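Local structure of putative polyketide synthase (Brevibacillus brevis, 6HP2) at residues E171-I176 with L198-A203; L100-G105 with D165-I170; K157-D162 with F183-S188. The protein transfers methyl groups to oxygen as the O-methyltransferase domain of a trans-AT polyketide synthase multienzyme that probably serves bacillaene biosynthesis. One frame throughout, in Å; residues are numbered along the deposited sequence.

Following the chain from the N terminus, 100-105 runs from the end of strand 98-101 into the ligand loop; the chain returns at 165-170, beside it, and closes interaction 2. Before that closure the loop 157-162 has passed; it is met later by helix residues 183-188, so interaction 3 crosses interaction 2. Interaction 1 opens at 171-176, directly after strand 164-170, and closes at 198-203, crossing interaction 3 but lying in series with interaction 2. None nests inside another. Interactions 1 and 2 share the sheet and S-adenosyl-L-homocysteine, joined by a probable hydrogen bond from Ile199 N to Gly169 O; interaction 3 fastens the helix between strands 164-170 and 194-203 to a loop, and packs on Leu100 and Phe102.

Interaction 1 (E171-I176 with L198-A203); sequences EVSFHI and LIDYIA. With SAH (S-adenosyl-L-homocysteine), chain B.
The Phe174 ring has a neighbouring ring on each face: Tyr201 CD2 lies 3.5 Å above the plane on one side and His175 CD2 on the opposite one, both offset toward the rim. Tyr201 presents its edge, in an edge-to-face pair with centroids 5.1 Å apart and planes at 66°. At the edge of the Phe174 ring, in its plane, Asp200 OD1 comes within 3.3 Å of Phe174 CD2. The first torsion of Phe174 (chi1 65°) sets CG between the backbone N and the carbonyl carbon, directing the ring at the strand. Asp200 OD1 also accepts a hydrogen bond from the next amide, Tyr201 N, at 2.9 Å through its anti lone pair. In this Rossmann-like methyltransferase sheet, 171-176 is the loop that leaves strand 164-170 at its cofactor end and leans against strand 194-203. Glu171, with positive phi (54°), turns the chain there, and Glu171 N still donates to Ile199 O at 2.6 Å. The Glu171 carboxylate is held elsewhere, OE2 meeting Tyr286 OH and Val47 N. A water accepts from Ser173 N at 2.9 Å and donates toward Asp200 OD2, an atom whose place is less sure. On the other side of the loop, Val172 CG2 touches SAH O4' at 3.4 Å and Ile176 CG1 approaches SAH N6 at 3.5 Å, while the His175 ring meets SAH C5' obliquely.

Interaction 2 (L100-G105 with D165-I170); sequences LDFGCG and DMIVGI. With SAH (S-adenosyl-L-homocysteine), chain B.
The end of strand 98-101, just before the glycine-rich SAH-binding loop 102-105 of a class I methyltransferase, pairs in parallel with strand 164-170 of the Rossmann-like sheet. Three hydrogen bonds in a ladder give the evidence: Leu100 N to Met166 O at 2.9 Å, Val168 N to Leu100 O at 2.7 Å and Phe102 N to Val168 O at 3.0 Å. Leu100 and Ile167 lie side by side on one face; Asp101 and Val168 share the other. Beyond the ladder the Phe102 ring folds back, its first torsion (chi1 61°) placing CG between the backbone N and the carbonyl carbon. Gly169 CA then stands over the ring face, 3.9 Å from the Phe102 centroid and 25° off the normal, a CH-pi contact made close by the bare glycine backbone. At the ring edge Phe102 CD2 meets Ile167 CG2 at 3.5 Å. Asp101 OD1 closes an Asx turn by accepting from Gly103 N, and a water that accepts from Ile170 N lies within 2.6 Å of Asp101 OD1 and can donate to it. The loop and strand end converge on the ligand: SAH N donates to Gly103 O at 2.9 Å and to Ile170 O at 3.1 Å, and Gly105 N gives SAH O3' a weak bond. Helix 70-88 packs on Val168 through Phe88, helix 108-116 on Asp101 through Val110, and helix 179-188 on Phe102 and Ile167 through Ile186, while strands 121-126 and 194-203 flank the pair.

Interaction 3 (K157-D162 with F183-S188); sequences KDAFPD and FQNISS
Asn185 sets its CG roughly anti to its backbone N (chi1 -152°), which carries the amide out from the helix to the loop, while the first torsion of Phe160 (chi1 -57°) keeps CG beside the backbone N and brings the ring back over that amide. The two flat groups stack, their planes only 6° apart. Asn185 ND2 lies 3.4 Å above the plane of the Phe160 ring, over its centre, and Asn185 CG is 3.4 Å from Phe160 CD2. The same amide holds the loop by its edges. Its oxygen accepts a nearly straight bond in the carbonyl plane, on a lone pair, with Phe160 N to Asn185 OD1 at 3.0 Å. Its nitrogen donates to the loop at 2.9 Å from Asn185 ND2 to Asp158 O, approaching from well above that carbonyl's plane, and donates as well to Ser155 O. Three bonds therefore fix the rotation of the amide. Helix 179-188 is the connecting helix of the beta-alpha-beta crossover from strand 164-170 to strand 194-203. The contact ties this crossover helix to the loop that precedes strand 164-170. At the next helix position, Ile186 CA lies in the plane of the Phe160 ring at its edge, and Ile186 CG1 is 3.9 Å from Phe160 CE2. Phe125 makes an edge-to-face pair with Phe160. Asp158 points away from the helix at CB, and its OD2 accepts from the backbone N of Asp154, which, like Ser155, binds S-adenosyl-L-homocysteine.

Interaction 1 (E171-I176 with L198-A203)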
# COMPACT_ATOMS: atom_id res chain seq x y z
N GLU A 171 0.51 2.23 0.43
CA GLU A 171 0.86 3.32 1.35
C GLU A 171 1.65 4.42 0.66
O GLU A 171 2.64 4.92 1.21
CB GLU A 171 1.63 2.81 2.59
CG GLU A 171 0.82 1.94 3.53
CD GLU A 171 1.49 1.78 4.88
OE1 GLU A 171 2.41 2.57 5.18
OE2 GLU A 171 1.09 0.88 5.64
N VAL A 172 1.24 4.80 -0.55
CA VAL A 172 1.98 5.81 -1.28
C VAL A 172 1.29 7.13 -1.64
O VAL A 172 1.95 8.16 -1.67
CB VAL A 172 2.47 5.23 -2.62
CG1 VAL A 172 3.05 6.32 -3.51
CG2 VAL A 172 3.49 4.12 -2.38
N SER A 173 -0.02 7.13 -1.89
CA SER A 173 -0.61 8.38 -2.36
C SER A 173 -0.79 9.43 -1.27
O SER A 173 -0.83 10.63 -1.60
CB SER A 173 -1.95 8.16 -3.09
OG SER A 173 -2.96 8.12 -2.20
N PHE A 174 -0.87 9.02 0.01
CA PHE A 174 -1.00 10.02 1.06
C PHE A 174 0.28 10.81 1.26
O PHE A 174 0.26 11.85 1.93
CB PHE A 174 -1.48 9.43 2.41
CG PHE A 174 -0.56 8.47 3.06
CD1 PHE A 174 0.44 8.92 3.88
CD2 PHE A 174 -0.72 7.11 2.90
CE1 PHE A 174 1.30 8.04 4.53
CE2 PHE A 174 0.14 6.23 3.57
CZ PHE A 174 1.14 6.71 4.36
N HIS A 175 1.40 10.36 0.67
CA HIS A 175 2.64 11.16 0.67
C HIS A 175 2.66 12.19 -0.47
O HIS A 175 3.61 12.95 -0.62
CB HIS A 175 3.89 10.27 0.51
CG HIS A 175 4.06 9.24 1.58
ND1 HIS A 175 4.53 9.55 2.83
CD2 HIS A 175 3.83 7.91 1.58
CE1 HIS A 175 4.56 8.45 3.58
NE2 HIS A 175 4.15 7.44 2.83
N ILE A 176 1.65 12.18 -1.32
CA ILE A 176 1.67 12.92 -2.58
C ILE A 176 0.63 14.02 -2.53
O ILE A 176 -0.59 13.75 -2.48
CB ILE A 176 1.44 11.98 -3.78
CG1 ILE A 176 2.62 10.99 -3.87
CG2 ILE A 176 1.28 12.77 -5.06
CD1 ILE A 176 2.46 9.95 -5.03
N LEU A 198 -4.48 -0.31 -4.38
CA LEU A 198 -3.94 0.62 -3.40
C LEU A 198 -4.14 0.12 -1.98
O LEU A 198 -5.11 -0.56 -1.66
CB LEU A 198 -4.63 1.95 -3.51
CG LEU A 198 -4.72 2.61 -4.83
CD1 LEU A 198 -5.59 3.90 -4.64
CD2 LEU A 198 -3.41 2.98 -5.37
N ILE A 199 -3.19 0.51 -1.13
CA ILE A 199 -3.34 0.50 0.31
C ILE A 199 -3.15 1.94 0.71
O ILE A 199 -2.07 2.49 0.51
CB ILE A 199 -2.35 -0.43 1.03
CG1 ILE A 199 -2.54 -1.89 0.59
CG2 ILE A 199 -2.53 -0.31 2.55
CD1 ILE A 199 -1.80 -2.88 1.40
N ASP A 200 -4.18 2.54 1.34
CA ASP A 200 -4.17 3.98 1.53
C ASP A 200 -5.16 4.37 2.62
O ASP A 200 -5.95 3.56 3.12
CB ASP A 200 -4.49 4.70 0.22
CG ASP A 200 -3.57 5.86 -0.05
OD1 ASP A 200 -3.26 6.60 0.89
OD2 ASP A 200 -3.19 6.04 -1.25
N TYR A 201 -5.06 5.63 3.00
CA TYR A 201 -5.93 6.21 4.02
C TYR A 201 -7.14 6.98 3.48
O TYR A 201 -7.08 7.66 2.45
CB TYR A 201 -5.13 7.12 4.92
CG TYR A 201 -4.23 6.44 5.87
CD1 TYR A 201 -4.75 5.73 6.96
CD2 TYR A 201 -2.81 6.52 5.76
CE1 TYR A 201 -3.92 5.14 7.87
CE2 TYR A 201 -2.00 5.91 6.71
CZ TYR A 201 -2.55 5.20 7.73
OH TYR A 201 -1.75 4.57 8.70
N ILE A 202 -8.23 6.85 4.21
CA ILE A 202 -9.43 7.67 4.00
C ILE A 202 -9.66 8.51 5.27
O ILE A 202 -9.64 7.96 6.40
CB ILE A 202 -10.66 6.80 3.72
CG1 ILE A 202 -10.43 5.93 2.49
CG2 ILE A 202 -11.94 7.64 3.62
CD1 ILE A 202 -11.56 4.88 2.33
N ALA A 203 -9.94 9.79 5.11
CA ALA A 203 -10.22 10.64 6.25
C ALA A 203 -11.73 10.61 6.49
O ALA A 203 -12.51 10.81 5.55
CB ALA A 203 -9.72 12.06 6.01
N SAH B . 5.18 0.43 -1.41
CA SAH B . 6.40 0.21 -0.65
CB SAH B . 6.91 1.49 -0.01
CG SAH B . 5.88 2.32 0.74
SD SAH B . 6.66 3.70 1.62
C SAH B . 6.12 -0.85 0.38
O SAH B . 7.01 -1.24 1.14
OXT SAH B . 5.00 -1.34 0.46
C5' SAH B . 6.16 5.02 0.49
C4' SAH B . 6.88 4.94 -0.85
O4' SAH B . 6.31 5.94 -1.73
C3' SAH B . 8.39 5.36 -0.72
O3' SAH B . 9.10 4.43 -1.55
C2' SAH B . 8.48 6.78 -1.30
O2' SAH B . 9.70 7.10 -1.89
C1' SAH B . 7.33 6.72 -2.33
N9 SAH B . 6.80 8.01 -2.77
C8 SAH B . 6.25 9.00 -2.01
N7 SAH B . 5.95 10.00 -2.84
C5 SAH B . 6.24 9.63 -4.11
C6 SAH B . 6.14 10.26 -5.35
N6 SAH B . 5.62 11.47 -5.53
N1 SAH B . 6.52 9.57 -6.46
C2 SAH B . 7.10 8.32 -6.37
N3 SAH B . 7.22 7.73 -5.14
C4 SAH B . 6.85 8.39 -4.04
O HOH W 1 -1.25 4.52 -2.39

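Interaction 2 (L100-G105 with D165-I170)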
# COMPACT_ATOMS: atom_id res chain seq x y z
N LEU A 100 3.13 -1.95 -12.77
CA LEU A 100 3.79 -0.76 -12.24
C LEU A 100 3.53 -0.63 -10.75
O LEU A 100 2.38 -0.76 -10.28
CB LEU A 100 3.34 0.53 -12.98
CG LEU A 100 3.63 1.89 -12.37
CD1 LEU A 100 5.12 2.18 -12.57
CD2 LEU A 100 2.78 2.99 -12.99
N ASP A 101 4.58 -0.28 -10.00
CA ASP A 101 4.53 0.07 -8.57
C ASP A 101 4.91 1.53 -8.50
O ASP A 101 6.10 1.83 -8.72
CB ASP A 101 5.50 -0.81 -7.77
CG ASP A 101 5.52 -0.51 -6.30
OD1 ASP A 101 5.20 0.64 -5.92
OD2 ASP A 101 5.81 -1.44 -5.49
N PHE A 102 3.93 2.44 -8.22
CA PHE A 102 4.24 3.87 -8.37
C PHE A 102 4.84 4.51 -7.12
O PHE A 102 5.02 5.73 -7.10
CB PHE A 102 3.05 4.66 -8.86
CG PHE A 102 1.85 4.66 -7.98
CD1 PHE A 102 1.74 5.60 -6.96
CD2 PHE A 102 0.76 3.85 -8.29
CE1 PHE A 102 0.59 5.70 -6.17
CE2 PHE A 102 -0.42 3.95 -7.54
CZ PHE A 102 -0.51 4.88 -6.44
N GLY A 103 5.14 3.73 -6.09
CA GLY A 103 5.93 4.17 -4.91
C GLY A 103 6.56 2.93 -4.32
O GLY A 103 6.07 2.36 -3.32
N CYS A 104 7.67 2.46 -4.92
CA CYS A 104 8.01 1.06 -4.73
C CYS A 104 8.96 0.76 -3.54
O CYS A 104 9.38 -0.40 -3.40
CB CYS A 104 8.62 0.52 -6.03
SG CYS A 104 10.17 1.44 -6.56
N GLY A 105 9.21 1.71 -2.64
CA GLY A 105 9.99 1.39 -1.46
C GLY A 105 11.38 0.84 -1.85
O GLY A 105 12.08 1.40 -2.67
N ASP A 165 -1.14 -3.56 -17.05
CA ASP A 165 -2.31 -4.33 -16.67
C ASP A 165 -2.62 -4.18 -15.19
O ASP A 165 -3.76 -4.37 -14.77
CB ASP A 165 -2.06 -5.79 -17.03
CG ASP A 165 -1.65 -5.95 -18.46
OD1 ASP A 165 -2.42 -5.48 -19.34
OD2 ASP A 165 -0.50 -6.47 -18.70
N MET A 166 -1.61 -3.89 -14.38
CA MET A 166 -1.82 -3.72 -12.95
C MET A 166 -0.95 -2.59 -12.47
O MET A 166 0.24 -2.53 -12.83
CB MET A 166 -1.47 -5.03 -12.24
CG MET A 166 -1.71 -4.99 -10.74
SD MET A 166 -1.13 -6.55 -9.99
CE MET A 166 -2.26 -7.69 -10.71
N ILE A 167 -1.54 -1.68 -11.67
CA ILE A 167 -0.82 -0.56 -11.10
C ILE A 167 -1.02 -0.62 -9.59
O ILE A 167 -2.15 -0.75 -9.10
CB ILE A 167 -1.30 0.78 -11.69
CG1 ILE A 167 -1.02 0.83 -13.15
CG2 ILE A 167 -0.64 1.96 -10.94
CD1 ILE A 167 -1.38 2.12 -13.91
N VAL A 168 0.09 -0.54 -8.84
CA VAL A 168 0.10 -0.87 -7.43
C VAL A 168 0.62 0.34 -6.68
O VAL A 168 1.69 0.88 -7.03
CB VAL A 168 0.97 -2.12 -7.17
CG1 VAL A 168 1.06 -2.36 -5.66
CG2 VAL A 168 0.40 -3.29 -7.85
N GLY A 169 -0.15 0.79 -5.67
CA GLY A 169 0.36 1.82 -4.76
C GLY A 169 0.10 1.48 -3.31
O GLY A 169 -1.00 1.74 -2.79
N ILE A 170 1.07 0.87 -2.65
CA ILE A 170 0.88 0.47 -1.26
C ILE A 170 1.40 1.57 -0.32
O ILE A 170 2.61 1.83 -0.31
CB ILE A 170 1.61 -0.85 -0.96
CG1 ILE A 170 1.01 -1.97 -1.80
CG2 ILE A 170 1.53 -1.18 0.52
CD1 ILE A 170 1.81 -3.26 -1.77
N SAH B . 5.18 0.43 -1.41
CA SAH B . 6.40 0.21 -0.65
CB SAH B . 6.91 1.49 -0.01
CG SAH B . 5.88 2.32 0.74
SD SAH B . 6.66 3.70 1.62
C SAH B . 6.12 -0.85 0.38
O SAH B . 7.01 -1.24 1.14
OXT SAH B . 5.00 -1.34 0.46
C5' SAH B . 6.16 5.02 0.49
C4' SAH B . 6.88 4.94 -0.85
O4' SAH B . 6.31 5.94 -1.73
C3' SAH B . 8.39 5.36 -0.72
O3' SAH B . 9.10 4.43 -1.55
C2' SAH B . 8.48 6.78 -1.30
O2' SAH B . 9.70 7.10 -1.89
C1' SAH B . 7.33 6.72 -2.33
N9 SAH B . 6.80 8.01 -2.77
C8 SAH B . 6.25 9.00 -2.01
N7 SAH B . 5.95 10.00 -2.84
C5 SAH B . 6.24 9.63 -4.11
C6 SAH B . 6.14 10.26 -5.35
N6 SAH B . 5.62 11.47 -5.53
N1 SAH B . 6.52 9.57 -6.46
C2 SAH B . 7.10 8.32 -6.37
N3 SAH B . 7.22 7.73 -5.14
C4 SAH B . 6.85 8.39 -4.04
O HOH W 2 3.51 0.47 -3.92

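Interaction 3 (K157-D162 with F183-S188)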
# COMPACT_ATOMS: atom_id res chain seq x y z
N LYS A 157 4.36 13.77 -11.40
CA LYS A 157 4.88 14.72 -12.38
C LYS A 157 5.52 14.04 -13.59
O LYS A 157 5.35 14.51 -14.72
CB LYS A 157 5.93 15.63 -11.76
CG LYS A 157 5.41 16.49 -10.61
CD LYS A 157 6.41 17.53 -10.18
CE LYS A 157 5.91 18.31 -8.96
NZ LYS A 157 4.52 18.85 -9.12
N ASP A 158 6.27 12.97 -13.37
CA ASP A 158 6.93 12.23 -14.45
C ASP A 158 5.99 11.16 -15.01
O ASP A 158 5.56 10.27 -14.26
CB ASP A 158 8.20 11.59 -13.95
CG ASP A 158 9.22 12.63 -13.43
OD1 ASP A 158 9.57 13.53 -14.19
OD2 ASP A 158 9.61 12.55 -12.26
N ALA A 159 5.72 11.21 -16.31
CA ALA A 159 4.78 10.28 -16.92
C ALA A 159 5.32 8.86 -16.79
O ALA A 159 6.51 8.63 -16.97
CB ALA A 159 4.55 10.62 -18.40
N PHE A 160 4.47 7.93 -16.39
CA PHE A 160 4.87 6.52 -16.35
C PHE A 160 5.21 6.08 -17.78
O PHE A 160 4.60 6.57 -18.74
CB PHE A 160 3.77 5.62 -15.77
CG PHE A 160 3.31 5.97 -14.41
CD1 PHE A 160 4.20 6.22 -13.40
CD2 PHE A 160 1.95 6.03 -14.11
CE1 PHE A 160 3.74 6.50 -12.17
CE2 PHE A 160 1.53 6.35 -12.88
CZ PHE A 160 2.41 6.56 -11.89
N PRO A 161 6.24 5.25 -17.97
CA PRO A 161 6.75 5.06 -19.33
C PRO A 161 5.95 4.11 -20.18
O PRO A 161 6.12 4.15 -21.40
CB PRO A 161 8.17 4.53 -19.10
CG PRO A 161 8.11 3.88 -17.78
CD PRO A 161 7.12 4.67 -16.97
N ASP A 162 5.05 3.31 -19.62
CA ASP A 162 4.42 2.23 -20.40
C ASP A 162 2.93 2.16 -20.09
O ASP A 162 2.37 3.01 -19.40
CB ASP A 162 5.12 0.90 -20.12
CG ASP A 162 5.18 -0.01 -21.34
OD1 ASP A 162 4.30 0.07 -22.20
OD2 ASP A 162 6.11 -0.83 -21.40
N PHE A 183 -3.30 10.72 -10.36
CA PHE A 183 -4.33 9.83 -10.93
C PHE A 183 -4.55 10.06 -12.40
O PHE A 183 -5.01 9.17 -13.10
CB PHE A 183 -5.63 9.91 -10.10
CG PHE A 183 -5.56 9.03 -8.87
CD1 PHE A 183 -5.95 7.72 -8.93
CD2 PHE A 183 -5.05 9.52 -7.64
CE1 PHE A 183 -5.84 6.92 -7.82
CE2 PHE A 183 -4.92 8.66 -6.53
CZ PHE A 183 -5.33 7.39 -6.62
N GLN A 184 -4.19 11.24 -12.92
CA GLN A 184 -4.08 11.39 -14.36
C GLN A 184 -3.05 10.42 -14.90
O GLN A 184 -3.29 9.71 -15.89
CB GLN A 184 -3.71 12.83 -14.72
CG GLN A 184 -3.45 13.07 -16.17
CD GLN A 184 -4.72 13.00 -17.00
OE1 GLN A 184 -5.81 12.99 -16.46
NE2 GLN A 184 -4.57 12.95 -18.29
N ASN A 185 -1.89 10.36 -14.24
CA ASN A 185 -0.79 9.48 -14.63
C ASN A 185 -1.23 8.03 -14.57
O ASN A 185 -1.02 7.27 -15.52
CB ASN A 185 0.42 9.75 -13.71
CG ASN A 185 1.77 9.44 -14.38
OD1 ASN A 185 1.85 9.06 -15.56
ND2 ASN A 185 2.84 9.63 -13.64
N ILE A 186 -1.89 7.65 -13.49
CA ILE A 186 -2.31 6.26 -13.32
C ILE A 186 -3.32 5.87 -14.39
O ILE A 186 -3.16 4.86 -15.10
CB ILE A 186 -2.91 6.08 -11.92
CG1 ILE A 186 -1.82 6.20 -10.85
CG2 ILE A 186 -3.75 4.73 -11.81
CD1 ILE A 186 -2.38 6.21 -9.45
N SER A 187 -4.34 6.71 -14.58
CA SER A 187 -5.42 6.36 -15.50
C SER A 187 -4.92 6.31 -16.94
O SER A 187 -5.36 5.46 -17.74
CB SER A 187 -6.57 7.38 -15.37
OG SER A 187 -7.64 7.00 -16.20
N SER A 188 -4.06 7.26 -17.32
CA SER A 188 -3.50 7.32 -18.63
C SER A 188 -2.61 6.13 -18.95
O SER A 188 -2.44 5.85 -20.12
CB SER A 188 -2.69 8.61 -18.80
OG SER A 188 -3.55 9.71 -18.95